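Local coordinates for CBIX (Paracoccus pantotrophus, PDB 4CCS), which probably inserts ferrous iron into sirohydrochlorin, the last step of siroheme biosynthesis in denitrifying bacteria, at residues T120-V124 with A167-P172. Numbering follows the deposited sequence.
Sequences TRLLV and AARDLP
A167 O takes a hydrogen bond from a water at 2.7 Å, and the same water accepts a longer one, 3.3 Å, from NH2 of R121, so a single solvent molecule ties the arginine to the C-terminal residue of the short helix 164-167. No direct hydrogen bond joins 120-124 to 167-172; the rest is van der Waals packing, part of it a methyl against the guanidinium. CD2 of L171 lies over one face of the R121 guanidinium, 3.3 Å above its plane and displaced toward the rim, with CZ and NH2 of R121 both 3.5 Å from that methyl. The two side chains cross at about a right angle. R121 reaches this position with CG anti to the backbone N (chi1 178°) and a bend at chi2 (69°), which leans the guanidinium forward along the strand, toward L123. NH1 hydrogen-bonds to T154 OG1 on strand 152-157. Replacing R121 with an alanine would take away the guanidinium, and the L171 methyl would probably lose its flat cover and A167 O its water-mediated link to the strand. The buried L123 divides its branches: CD1 meets A167 CB at 4.0 Å, while CD2 presses on A168 CB at 3.6 Å. Strand 121-126 lies between 152-157 and 175-179, and 167-172 leads toward the latter; this parallel sheet repeats the 2-1-3-4 order of the one holding 4-9, consistent with the two-lobed chelatase fold.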
loop_
_atom_site.group_PDB
_atom_site.type_symbol
_atom_site.label_atom_id
_atom_site.label_comp_id
_atom_site.label_asym_id
_atom_site.label_seq_id
_atom_site.Cartn_x
_atom_site.Cartn_y
_atom_site.Cartn_z
ATOM N N THR A 120 15.951 0.768 18.149
ATOM C CA THR A 120 15.711 1.505 16.902
ATOM C C THR A 120 14.356 2.218 16.954
ATOM O O THR A 120 13.364 1.631 17.384
ATOM C CB THR A 120 15.848 0.559 15.679
ATOM O OG1 THR A 120 17.120 -0.085 15.724
ATOM C CG2 THR A 120 15.730 1.293 14.335
ATOM N N ARG A 121 14.325 3.475 16.486
ATOM C CA ARG A 121 13.131 4.309 16.426
ATOM C C ARG A 121 12.471 4.074 15.054
ATOM O O ARG A 121 13.167 4.081 14.035
ATOM C CB ARG A 121 13.553 5.782 16.616
ATOM C CG ARG A 121 12.460 6.817 16.531
ATOM C CD ARG A 121 11.491 6.769 17.704
ATOM N NE ARG A 121 10.736 8.015 17.846
ATOM C CZ ARG A 121 9.703 8.353 17.083
ATOM N NH1 ARG A 121 9.305 7.553 16.095
ATOM N NH2 ARG A 121 9.087 9.514 17.269
ATOM N N LEU A 122 11.137 3.889 15.033
ATOM C CA LEU A 122 10.404 3.626 13.794
ATOM C C LEU A 122 9.500 4.751 13.352
ATOM O O LEU A 122 8.810 5.348 14.173
ATOM C CB LEU A 122 9.595 2.318 13.903
ATOM C CG LEU A 122 10.407 1.075 14.287
ATOM C CD1 LEU A 122 9.508 -0.137 14.372
ATOM C CD2 LEU A 122 11.572 0.845 13.314
ATOM N N LEU A 123 9.502 5.036 12.040
ATOM C CA LEU A 123 8.633 6.047 11.438
ATOM C C LEU A 123 7.857 5.449 10.258
ATOM O O LEU A 123 8.451 5.016 9.267
ATOM C CB LEU A 123 9.423 7.292 11.007
ATOM C CG LEU A 123 8.621 8.445 10.393
ATOM C CD1 LEU A 123 7.702 9.125 11.438
ATOM C CD2 LEU A 123 9.561 9.457 9.773
ATOM N N VAL A 124 6.535 5.425 10.381
ATOM C CA VAL A 124 5.658 4.920 9.329
ATOM C C VAL A 124 5.235 6.176 8.549
ATOM O O VAL A 124 4.570 7.053 9.118
ATOM C CB VAL A 124 4.444 4.144 9.912
ATOM C CG1 VAL A 124 3.417 3.816 8.827
ATOM C CG2 VAL A 124 4.896 2.878 10.648
ATOM N N ALA A 167 7.302 15.151 11.818
ATOM C CA ALA A 167 7.376 13.824 12.444
ATOM C C ALA A 167 8.755 13.174 12.352
ATOM O O ALA A 167 9.155 12.461 13.281
ATOM C CB ALA A 167 6.319 12.906 11.842
ATOM N N ALA A 168 9.490 13.437 11.253
ATOM C CA ALA A 168 10.832 12.890 11.059
ATOM C C ALA A 168 11.931 13.757 11.673
ATOM O O ALA A 168 13.085 13.352 11.654
ATOM C CB ALA A 168 11.105 12.687 9.572
ATOM N N ARG A 169 11.593 14.939 12.196
ATOM C CA ARG A 169 12.581 15.856 12.780
ATOM C C ARG A 169 12.983 15.413 14.205
ATOM O O ARG A 169 12.182 14.804 14.908
ATOM C CB ARG A 169 12.048 17.314 12.749
ATOM C CG ARG A 169 13.111 18.384 13.057
ATOM C CD ARG A 169 12.611 19.794 12.821
ATOM N NE ARG A 169 12.678 20.157 11.404
ATOM C CZ ARG A 169 11.617 20.381 10.636
ATOM N NH1 ARG A 169 10.391 20.307 11.144
ATOM N NH2 ARG A 169 11.771 20.695 9.357
ATOM N N ASP A 170 14.245 15.673 14.594
ATOM C CA ASP A 170 14.820 15.366 15.913
ATOM C C ASP A 170 14.757 13.866 16.302
ATOM O O ASP A 170 14.609 13.530 17.480
ATOM C CB ASP A 170 14.197 16.267 17.009
ATOM C CG ASP A 170 14.346 17.742 16.711
ATOM O OD1 ASP A 170 15.475 18.171 16.395
ATOM O OD2 ASP A 170 13.324 18.462 16.750
ATOM N N LEU A 171 14.923 12.969 15.316
ATOM C CA LEU A 171 14.984 11.531 15.579
ATOM C C LEU A 171 16.465 11.140 15.599
ATOM O O LEU A 171 17.270 11.871 15.016
ATOM C CB LEU A 171 14.211 10.708 14.520
ATOM C CG LEU A 171 12.687 10.918 14.448
ATOM C CD1 LEU A 171 12.061 10.017 13.386
ATOM C CD2 LEU A 171 12.020 10.636 15.781
ATOM N N PRO A 172 16.845 10.015 16.259
ATOM C CA PRO A 172 18.262 9.628 16.280
ATOM C C PRO A 172 18.728 9.022 14.951
ATOM O O PRO A 172 17.928 8.815 14.035
ATOM C CB PRO A 172 18.330 8.599 17.416
ATOM C CG PRO A 172 16.957 8.071 17.532
ATOM C CD PRO A 172 16.073 9.235 17.246
HETATM O O HOH W 1 7.459 11.286 15.012
#